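Local coordinates for protein Non-ribosomal peptide synthetase (Methanobrevibacter ruminantium, PDB 6VTJ) that probably releases a carrier-bound peptide by reducing its thioester, pairing a phosphopantetheinylated thiolation domain with a Rossmann-type reductase domain, at residues E108-N113 against S383-C388; N113-F118 against V459-S464; M363-Y368 against C388-Y393. One frame throughout, in Å; residues are numbered along the deposited sequence.

Contact 1: residues E108-N113 against S383-C388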
loop_
_atom_site.group_PDB
_atom_site.type_symbol
_atom_site.label_atom_id
_atom_site.label_comp_id
_atom_site.label_asym_id
_atom_site.label_seq_id
_atom_site.Cartn_x
_atom_site.Cartn_y
_atom_site.Cartn_z
ATOM N N GLU A 108 -16.065 -21.088 -1.172
ATOM C CA GLU A 108 -15.846 -22.489 -0.833
ATOM C C GLU A 108 -14.362 -22.780 -0.636
ATOM O O GLU A 108 -13.981 -23.504 0.294
ATOM C CB GLU A 108 -16.437 -23.391 -1.920
ATOM C CG GLU A 108 -17.823 -23.932 -1.586
ATOM N N LEU A 109 -13.510 -22.241 -1.509
ATOM C CA LEU A 109 -12.074 -22.435 -1.320
ATOM C C LEU A 109 -11.607 -21.771 -0.032
ATOM O O LEU A 109 -10.829 -22.351 0.735
ATOM C CB LEU A 109 -11.294 -21.864 -2.505
ATOM C CG LEU A 109 -11.068 -22.669 -3.777
ATOM C CD1 LEU A 109 -9.915 -22.050 -4.552
ATOM C CD2 LEU A 109 -10.808 -24.141 -3.484
ATOM N N LEU A 110 -12.076 -20.548 0.214
ATOM C CA LEU A 110 -11.710 -19.824 1.424
ATOM C C LEU A 110 -12.038 -20.639 2.669
ATOM O O LEU A 110 -11.282 -20.615 3.651
ATOM C CB LEU A 110 -12.413 -18.459 1.450
ATOM C CG LEU A 110 -11.868 -17.458 0.428
ATOM C CD1 LEU A 110 -12.604 -16.107 0.433
ATOM C CD2 LEU A 110 -10.360 -17.266 0.626
ATOM N N GLN A 111 -13.150 -21.392 2.639
ATOM C CA GLN A 111 -13.511 -22.210 3.797
ATOM C C GLN A 111 -12.478 -23.294 4.102
ATOM O O GLN A 111 -12.414 -23.764 5.239
ATOM C CB GLN A 111 -14.891 -22.849 3.612
ATOM C CG GLN A 111 -16.055 -21.889 3.814
ATOM C CD GLN A 111 -15.716 -20.754 4.778
ATOM O OE1 GLN A 111 -15.527 -20.968 5.985
ATOM N NE2 GLN A 111 -15.636 -19.534 4.245
ATOM N N GLU A 112 -11.648 -23.667 3.138
ATOM C CA GLU A 112 -10.588 -24.625 3.396
ATOM C C GLU A 112 -9.388 -24.008 4.109
ATOM O O GLU A 112 -8.488 -24.755 4.505
ATOM C CB GLU A 112 -10.129 -25.269 2.080
ATOM C CG GLU A 112 -11.269 -25.767 1.194
ATOM C CD GLU A 112 -10.772 -26.422 -0.090
ATOM O OE1 GLU A 112 -9.544 -26.438 -0.321
ATOM O OE2 GLU A 112 -11.609 -26.926 -0.874
ATOM N N ASN A 113 -9.361 -22.682 4.302
ATOM C CA ASN A 113 -8.178 -21.979 4.816
ATOM C C ASN A 113 -8.234 -21.914 6.347
ATOM O O ASN A 113 -8.516 -20.883 6.957
ATOM C CB ASN A 113 -8.067 -20.585 4.197
ATOM C CG ASN A 113 -6.766 -19.886 4.576
ATOM O OD1 ASN A 113 -5.743 -20.544 4.746
ATOM N ND2 ASN A 113 -6.804 -18.556 4.738
ATOM N N SER A 383 -3.837 -23.696 2.313
ATOM C CA SER A 383 -3.578 -22.472 3.078
ATOM C C SER A 383 -3.334 -21.357 2.079
ATOM O O SER A 383 -2.213 -21.157 1.607
ATOM C CB SER A 383 -2.392 -22.657 4.014
ATOM O OG SER A 383 -2.606 -23.766 4.873
ATOM N N ARG A 384 -4.390 -20.607 1.761
ATOM C CA ARG A 384 -4.344 -19.692 0.628
ATOM C C ARG A 384 -4.202 -18.216 0.981
ATOM O O ARG A 384 -3.677 -17.458 0.163
ATOM C CB ARG A 384 -5.592 -19.882 -0.236
ATOM C CG ARG A 384 -5.492 -21.112 -1.148
ATOM C CD ARG A 384 -6.741 -21.286 -2.054
ATOM N NE ARG A 384 -6.655 -22.552 -2.776
ATOM C CZ ARG A 384 -7.231 -23.699 -2.390
ATOM N NH1 ARG A 384 -7.969 -23.759 -1.287
ATOM N NH2 ARG A 384 -7.064 -24.797 -3.119
ATOM N N VAL A 385 -4.632 -17.772 2.158
ATOM C CA VAL A 385 -4.720 -16.345 2.445
ATOM C C VAL A 385 -4.144 -16.082 3.824
ATOM O O VAL A 385 -4.468 -16.784 4.787
ATOM C CB VAL A 385 -6.167 -15.826 2.362
ATOM C CG1 VAL A 385 -6.226 -14.379 2.825
ATOM C CG2 VAL A 385 -6.717 -15.945 0.937
ATOM N N PHE A 386 -3.290 -15.080 3.928
ATOM C CA PHE A 386 -2.644 -14.796 5.199
ATOM C C PHE A 386 -2.685 -13.303 5.495
ATOM O O PHE A 386 -2.775 -12.473 4.582
ATOM C CB PHE A 386 -1.212 -15.287 5.197
ATOM C CG PHE A 386 -1.082 -16.736 4.860
ATOM C CD1 PHE A 386 -1.190 -17.702 5.849
ATOM C CD2 PHE A 386 -0.856 -17.132 3.558
ATOM C CE1 PHE A 386 -1.070 -19.036 5.533
ATOM C CE2 PHE A 386 -0.747 -18.477 3.234
ATOM C CZ PHE A 386 -0.851 -19.422 4.221
ATOM N N HIS A 387 -2.654 -12.986 6.792
ATOM C CA HIS A 387 -2.591 -11.628 7.324
ATOM C C HIS A 387 -1.211 -11.439 7.951
ATOM O O HIS A 387 -1.011 -11.646 9.151
ATOM C CB HIS A 387 -3.718 -11.398 8.308
ATOM C CG HIS A 387 -5.064 -11.354 7.651
ATOM N ND1 HIS A 387 -6.241 -11.226 8.354
ATOM C CD2 HIS A 387 -5.411 -11.411 6.343
ATOM C CE1 HIS A 387 -7.255 -11.209 7.508
ATOM N NE2 HIS A 387 -6.779 -11.322 6.282
ATOM N N CYS A 388 -0.252 -11.039 7.120
ATOM C CA CYS A 388 1.155 -11.062 7.494
ATOM C C CYS A 388 1.552 -9.660 7.957
ATOM O O CYS A 388 2.063 -8.854 7.181
ATOM C CB CYS A 388 1.989 -11.549 6.317
ATOM S SG CYS A 388 3.745 -11.758 6.670
HETATM O O HOH W 1 -8.051 -21.945 0.880
HETATM O O HOH W 2 -8.618 -27.237 -2.525
HETATM O O HOH W 3 -4.644 -23.108 6.157
HETATM O O HOH W 4 -4.084 -18.888 6.917
#
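The guanidinium of Arg384 is held over one face and along its edge. Leu109 lays CD2 3.4 Å above the plane, displaced toward the rim. At the edge lie Glu112 OE1 and two waters, one bridging Arg384 NH1 to Leu109 O, the other Arg384 NH2 to Glu112 OE1. The salt bridge, Arg384 NH1 to Glu112 OE1 at 3.3 Å, is almost straight (173°), yet the carboxylate is turned so that OE1 is met from above its plane. A long, extended arginine suits this place, reaching Glu112 and covering Leu109. With an alanine here, Glu112 would probably be left without its charged mate and Leu109 without the flat lid on its methyls. The second flat group, the Asn113 amide, gives ND2 to a lone pair of Val385 O at 2.9 Å. Glu279 O also accepts from ND2, and Asn113 OD1 takes a weak bond from Arg384 N, so asparagine serves as donor and acceptor at once. Leu110 CD2 meets Val385 CG2 at 3.9 Å. Leu109 and Leu110 also pack on helix 291-308, and Asn113 ties the chain ahead of strand 129-132 to strand 385-388 of the mixed, mainly parallel sheet, consistent with a Rossmann-type reductase.

Contact 2: residues N113-F118 against V459-S464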
loop_
_atom_site.group_PDB
_atom_site.type_symbol
_atom_site.label_atom_id
_atom_site.label_comp_id
_atom_site.label_asym_id
_atom_site.label_seq_id
_atom_site.Cartn_x
_atom_site.Cartn_y
_atom_site.Cartn_z
ATOM N N ASN A 113 -9.361 -22.682 4.302
ATOM C CA ASN A 113 -8.178 -21.979 4.816
ATOM C C ASN A 113 -8.234 -21.914 6.347
ATOM O O ASN A 113 -8.516 -20.883 6.957
ATOM C CB ASN A 113 -8.067 -20.585 4.197
ATOM C CG ASN A 113 -6.766 -19.886 4.576
ATOM O OD1 ASN A 113 -5.743 -20.544 4.746
ATOM N ND2 ASN A 113 -6.804 -18.556 4.738
ATOM N N THR A 114 -7.935 -23.041 6.979
ATOM C CA THR A 114 -8.082 -23.178 8.419
ATOM C C THR A 114 -6.759 -23.562 9.065
ATOM O O THR A 114 -5.824 -24.024 8.399
ATOM C CB THR A 114 -9.119 -24.244 8.757
ATOM O OG1 THR A 114 -8.684 -25.482 8.186
ATOM C CG2 THR A 114 -10.498 -23.858 8.176
ATOM N N TRP A 115 -6.699 -23.401 10.389
ATOM C CA TRP A 115 -5.574 -23.963 11.121
ATOM C C TRP A 115 -5.463 -25.466 10.873
ATOM O O TRP A 115 -4.356 -26.002 10.748
ATOM C CB TRP A 115 -5.708 -23.682 12.621
ATOM C CG TRP A 115 -4.740 -24.492 13.409
ATOM C CD1 TRP A 115 -4.998 -25.661 14.084
ATOM C CD2 TRP A 115 -3.337 -24.229 13.581
ATOM N NE1 TRP A 115 -3.840 -26.126 14.679
ATOM C CE2 TRP A 115 -2.809 -25.270 14.380
ATOM C CE3 TRP A 115 -2.479 -23.211 13.144
ATOM C CZ2 TRP A 115 -1.459 -25.320 14.746
ATOM C CZ3 TRP A 115 -1.130 -23.265 13.506
ATOM C CH2 TRP A 115 -0.637 -24.314 14.296
ATOM N N GLU A 116 -6.602 -26.163 10.811
ATOM C CA GLU A 116 -6.566 -27.614 10.651
ATOM C C GLU A 116 -5.861 -28.000 9.360
ATOM O O GLU A 116 -4.985 -28.878 9.351
ATOM C CB GLU A 116 -7.984 -28.180 10.685
ATOM C CG GLU A 116 -8.035 -29.701 10.523
ATOM C CD GLU A 116 -9.359 -30.296 10.977
ATOM O OE1 GLU A 116 -10.060 -30.869 10.125
ATOM O OE2 GLU A 116 -9.692 -30.195 12.182
ATOM N N ASN A 117 -6.205 -27.330 8.259
ATOM C CA ASN A 117 -5.631 -27.733 6.978
ATOM C C ASN A 117 -4.175 -27.310 6.848
ATOM O O ASN A 117 -3.395 -27.994 6.177
ATOM C CB ASN A 117 -6.495 -27.193 5.839
ATOM C CG ASN A 117 -7.767 -28.006 5.680
ATOM O OD1 ASN A 117 -7.781 -29.192 6.026
ATOM N ND2 ASN A 117 -8.833 -27.388 5.197
ATOM N N PHE A 118 -3.768 -26.222 7.510
ATOM C CA PHE A 118 -2.344 -25.924 7.564
ATOM C C PHE A 118 -1.598 -27.004 8.336
ATOM O O PHE A 118 -0.575 -27.532 7.880
ATOM C CB PHE A 118 -2.085 -24.571 8.221
ATOM C CG PHE A 118 -0.680 -24.459 8.749
ATOM C CD1 PHE A 118 0.381 -24.325 7.869
ATOM C CD2 PHE A 118 -0.411 -24.580 10.097
ATOM C CE1 PHE A 118 1.686 -24.257 8.333
ATOM C CE2 PHE A 118 0.893 -24.521 10.567
ATOM C CZ PHE A 118 1.937 -24.354 9.687
ATOM N N VAL A 459 -0.798 -15.430 12.699
ATOM C CA VAL A 459 0.173 -15.443 13.786
ATOM C C VAL A 459 0.500 -16.880 14.147
ATOM O O VAL A 459 1.672 -17.284 14.164
ATOM C CB VAL A 459 -0.367 -14.649 14.992
ATOM C CG1 VAL A 459 0.598 -14.719 16.199
ATOM C CG2 VAL A 459 -0.554 -13.223 14.585
ATOM N N ASP A 460 -0.543 -17.703 14.319
ATOM C CA ASP A 460 -0.318 -19.064 14.783
ATOM C C ASP A 460 0.491 -19.830 13.768
ATOM O O ASP A 460 1.469 -20.522 14.119
ATOM C CB ASP A 460 -1.644 -19.774 15.039
ATOM C CG ASP A 460 -2.355 -19.237 16.246
ATOM O OD1 ASP A 460 -1.676 -18.603 17.076
ATOM O OD2 ASP A 460 -3.584 -19.419 16.347
ATOM N N ILE A 461 0.125 -19.676 12.492
ATOM C CA ILE A 461 0.792 -20.438 11.455
ATOM C C ILE A 461 2.253 -20.028 11.401
ATOM O O ILE A 461 3.157 -20.874 11.432
ATOM C CB ILE A 461 0.067 -20.244 10.111
ATOM C CG1 ILE A 461 -1.294 -20.949 10.149
ATOM C CG2 ILE A 461 0.906 -20.764 8.958
ATOM C CD1 ILE A 461 -2.115 -20.846 8.836
ATOM N N LEU A 462 2.505 -18.717 11.443
ATOM C CA LEU A 462 3.879 -18.244 11.400
ATOM C C LEU A 462 4.645 -18.791 12.590
ATOM O O LEU A 462 5.793 -19.228 12.454
ATOM C CB LEU A 462 3.917 -16.719 11.405
ATOM C CG LEU A 462 3.631 -15.972 10.114
ATOM C CD1 LEU A 462 3.330 -14.530 10.466
ATOM C CD2 LEU A 462 4.842 -16.063 9.232
ATOM N N HIS A 463 4.000 -18.834 13.754
ATOM C CA HIS A 463 4.718 -19.325 14.914
ATOM C C HIS A 463 5.061 -20.798 14.738
ATOM O O HIS A 463 6.194 -21.221 15.013
ATOM C CB HIS A 463 3.913 -19.113 16.180
ATOM C CG HIS A 463 4.570 -19.708 17.379
ATOM N ND1 HIS A 463 5.534 -19.039 18.103
ATOM C CD2 HIS A 463 4.445 -20.932 17.948
ATOM C CE1 HIS A 463 5.953 -19.816 19.088
ATOM N NE2 HIS A 463 5.313 -20.971 19.013
ATOM N N SER A 464 4.116 -21.576 14.211
ATOM C CA SER A 464 4.407 -22.978 13.947
ATOM C C SER A 464 5.584 -23.109 12.994
ATOM O O SER A 464 6.380 -24.043 13.118
ATOM C CB SER A 464 3.150 -23.666 13.420
ATOM O OG SER A 464 3.469 -24.844 12.714
#
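Trp115 and Ile461 bring the two backbones nearest, their CA atoms 7.3 Å apart. The motif is a helix packed by its first turn against another: helix 115-120 is opened by an N-cap threonine, Thr114, whose OG1 accepts from Asn117 N at 3.1 Å, and it lies on the last turns of helix 456-464. Threonine suits the cap because its short hydroxyl can fold back to a backbone N-H. Just before it, Asn113 O is bonded by Gln457 NE2.

Ile461 is the centre of the contact. Its CG2, anti to the backbone N, sits over the middle of the Phe118 ring, 3.7 Å from the centroid and 13° off the normal, a CH-pi contact. CG1 and CD1 of the same isoleucine run along the Phe118 CB and CG atoms. A branched chain can thus cover ring face and base together. The same CG1 also meets Trp115 CE3 at 3.9 Å. The indole also touches the preceding residue, CZ3 lying 3.8 Å from Asp460 CB, with the carboxylate plane nearly square to the ring. Deeper in, Ile461 also packs on Leu376 of helix 366-376, and Phe118 on Pro380. At the outer end small Ser464 leaves room for both rings: its CB lies at the indole edge, by Trp115 CH2, while its OG lies in the plane of the Phe118 ring, 3.4 Å from CE2.

Contact 3: residues M363-Y368 against C388-Y393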
loop_
_atom_site.group_PDB
_atom_site.type_symbol
_atom_site.label_atom_id
_atom_site.label_comp_id
_atom_site.label_asym_id
_atom_site.label_seq_id
_atom_site.Cartn_x
_atom_site.Cartn_y
_atom_site.Cartn_z
ATOM N N MET A 363 3.524 -2.135 13.247
ATOM C CA MET A 363 4.788 -1.703 12.655
ATOM C C MET A 363 5.426 -2.961 12.075
ATOM O O MET A 363 6.167 -3.684 12.746
ATOM C CB MET A 363 5.666 -0.999 13.661
ATOM C CG MET A 363 4.942 0.162 14.346
ATOM S SD MET A 363 4.806 1.639 13.327
ATOM C CE MET A 363 6.515 2.190 13.297
ATOM N N SER A 364 5.105 -3.231 10.817
ATOM C CA SER A 364 5.566 -4.444 10.145
ATOM C C SER A 364 6.939 -4.162 9.548
ATOM O O SER A 364 7.054 -3.644 8.436
ATOM C CB SER A 364 4.552 -4.864 9.089
ATOM O OG SER A 364 3.312 -5.212 9.694
ATOM N N GLN A 365 7.987 -4.506 10.306
ATOM C CA GLN A 365 9.362 -4.247 9.891
ATOM C C GLN A 365 9.686 -5.010 8.609
ATOM O O GLN A 365 9.508 -6.234 8.541
ATOM C CB GLN A 365 10.322 -4.649 11.013
ATOM C CG GLN A 365 9.993 -4.005 12.390
ATOM C CD GLN A 365 9.161 -4.909 13.308
ATOM O OE1 GLN A 365 8.536 -5.872 12.857
ATOM N NE2 GLN A 365 9.182 -4.615 14.608
ATOM N N ILE A 366 10.189 -4.281 7.601
ATOM C CA ILE A 366 10.250 -4.787 6.223
ATOM C C ILE A 366 11.096 -6.056 6.111
ATOM O O ILE A 366 10.819 -6.926 5.257
ATOM C CB ILE A 366 10.754 -3.675 5.277
ATOM C CG1 ILE A 366 10.487 -4.016 3.809
ATOM C CG2 ILE A 366 12.229 -3.475 5.447
ATOM C CD1 ILE A 366 9.045 -4.093 3.412
ATOM N N ASP A 367 12.132 -6.195 6.947
ATOM C CA ASP A 367 12.931 -7.417 6.873
ATOM C C ASP A 367 12.136 -8.600 7.405
ATOM O O ASP A 367 12.196 -9.703 6.849
ATOM C CB ASP A 367 14.285 -7.263 7.606
ATOM C CG ASP A 367 14.199 -6.522 8.950
ATOM O OD1 ASP A 367 13.143 -5.958 9.314
ATOM O OD2 ASP A 367 15.235 -6.480 9.654
ATOM N N TYR A 368 11.310 -8.366 8.424
ATOM C CA TYR A 368 10.459 -9.437 8.903
ATOM C C TYR A 368 9.243 -9.661 8.005
ATOM O O TYR A 368 8.792 -10.805 7.887
ATOM C CB TYR A 368 10.082 -9.172 10.359
ATOM C CG TYR A 368 11.217 -9.593 11.258
ATOM C CD1 TYR A 368 12.348 -8.798 11.390
ATOM C CD2 TYR A 368 11.180 -10.806 11.946
ATOM C CE1 TYR A 368 13.393 -9.186 12.188
ATOM C CE2 TYR A 368 12.231 -11.204 12.750
ATOM C CZ TYR A 368 13.331 -10.395 12.865
ATOM O OH TYR A 368 14.374 -10.789 13.658
ATOM N N CYS A 388 -0.252 -11.039 7.120
ATOM C CA CYS A 388 1.155 -11.062 7.494
ATOM C C CYS A 388 1.552 -9.660 7.957
ATOM O O CYS A 388 2.063 -8.854 7.181
ATOM C CB CYS A 388 1.989 -11.549 6.317
ATOM S SG CYS A 388 3.745 -11.758 6.670
ATOM N N MET A 389 1.323 -9.382 9.237
ATOM C CA MET A 389 1.620 -8.093 9.830
ATOM C C MET A 389 1.938 -8.278 11.305
ATOM O O MET A 389 1.454 -9.215 11.952
ATOM C CB MET A 389 0.458 -7.102 9.658
ATOM C CG MET A 389 -0.913 -7.636 10.057
ATOM S SD MET A 389 -2.249 -6.658 9.296
ATOM C CE MET A 389 -2.214 -5.171 10.303
ATOM N N ASN A 390 2.752 -7.360 11.827
ATOM C CA ASN A 390 3.192 -7.383 13.216
ATOM C C ASN A 390 2.013 -7.352 14.182
ATOM O O ASN A 390 1.290 -6.354 14.254
ATOM C CB ASN A 390 4.131 -6.213 13.475
ATOM C CG ASN A 390 4.968 -6.417 14.710
ATOM O OD1 ASN A 390 4.486 -6.943 15.695
ATOM N ND2 ASN A 390 6.234 -6.018 14.656
ATOM N N ASN A 391 1.797 -8.438 14.920
ATOM C CA ASN A 391 0.626 -8.529 15.776
ATOM C C ASN A 391 0.783 -7.763 17.087
ATOM O O ASN A 391 -0.205 -7.597 17.809
ATOM C CB ASN A 391 0.272 -10.000 16.051
ATOM C CG ASN A 391 1.377 -10.750 16.766
ATOM O OD1 ASN A 391 2.492 -10.864 16.267
ATOM N ND2 ASN A 391 1.053 -11.311 17.918
ATOM N N HIS A 392 1.974 -7.260 17.399
ATOM C CA HIS A 392 2.171 -6.445 18.604
ATOM C C HIS A 392 1.930 -4.968 18.268
ATOM O O HIS A 392 2.860 -4.172 18.085
ATOM C CB HIS A 392 3.567 -6.697 19.174
ATOM C CG HIS A 392 3.859 -8.144 19.404
ATOM N ND1 HIS A 392 4.791 -8.848 18.666
ATOM C CD2 HIS A 392 3.314 -9.035 20.267
ATOM C CE1 HIS A 392 4.816 -10.104 19.075
ATOM N NE2 HIS A 392 3.928 -10.244 20.044
ATOM N N TYR A 393 0.648 -4.601 18.189
ATOM C CA TYR A 393 0.261 -3.241 17.819
ATOM C C TYR A 393 0.716 -2.246 18.879
ATOM O O TYR A 393 0.720 -2.545 20.077
ATOM C CB TYR A 393 -1.254 -3.107 17.666
ATOM C CG TYR A 393 -1.913 -3.959 16.598
ATOM C CD1 TYR A 393 -1.167 -4.638 15.641
ATOM C CD2 TYR A 393 -3.295 -4.081 16.560
ATOM C CE1 TYR A 393 -1.786 -5.420 14.678
ATOM C CE2 TYR A 393 -3.926 -4.849 15.605
ATOM C CZ TYR A 393 -3.169 -5.517 14.664
ATOM O OH TYR A 393 -3.802 -6.262 13.708
HETATM O O HOH W 5 3.470 -3.756 15.392
#
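Asn390 points its side chain at the end of strand 360-365, where Met363 O and Gln365 OE1 take ND2 and Ser364 OG takes the backbone N-H. The motif on the Asn390 side is an Asx turn: Asn390 OD1 accepts from His392 N at 3.1 Å, and His392 is itself the centre of an inverse gamma turn. These turns shape the loop between strand 385-388 and strand 394-395, the latter pairing antiparallel with strand 360-365, so the contact joins strand 360-365 to the loop leading into its neighbour in the reductase's mixed sheet.

With OD1 used by the turn, the opposite branch, ND2, faces across. CG stands anti to the backbone N (chi1 -161°), which brings ND2 within reach of both acceptors. Both bonds are weak: 3.0 Å from ND2 to Met363 O and 2.9 Å from ND2 to Gln365 OE1. The stronger acceptor of Asn390 ND2 is Pro470 O, which also takes Gln365 NE2. The two amides, crossing with their planes 45° apart, therefore gather round one carbonyl of the Trp469-Pro470 loop, and their nitrogens lie close as two donors sharing an acceptor. Asparagine and glutamine suit a buried place where polar backbone atoms need partners without added charge.

Ser364 works on the backbone instead. Its OG accepts from Asn390 N at 3.1 Å in a nearly straight bond (165°), and a bond to Asp362 OD2 is likely to hold the hydroxyl's rotation. The short serine lets the chain come close enough for OG to rest 3.4 Å from Met389 CB. Met363, by contrast, sends its flexible chain away to Leu477 and Leu480 of helix 474-485. One water also joins the segments, accepting from Met363 N at 2.7 Å and donating to His392 O at 2.8 Å.

In the fold
From the N terminus, the chain passes the carrier domain and reaches helix 104-111, where contact 1 closes a loop of 269 residues onto strand 385-388. Contact 2 starts at Asn113, shared with contact 1, and closes a longer loop onto helix 456-464; these two cross. Contact 3 closes a short loop of 19 residues between strand 360-365 and the turn after strand 385-388. It crosses contact 1, with Cys388 in common, and is nested inside contact 2. Glu112 O and Asn117 ND2 link contacts 1 and 2, and Val459 packs on Asn391 between contacts 2 and 3. Together they tie helices 104-111, 115-120 and 456-464 to strands of the reductase sheet.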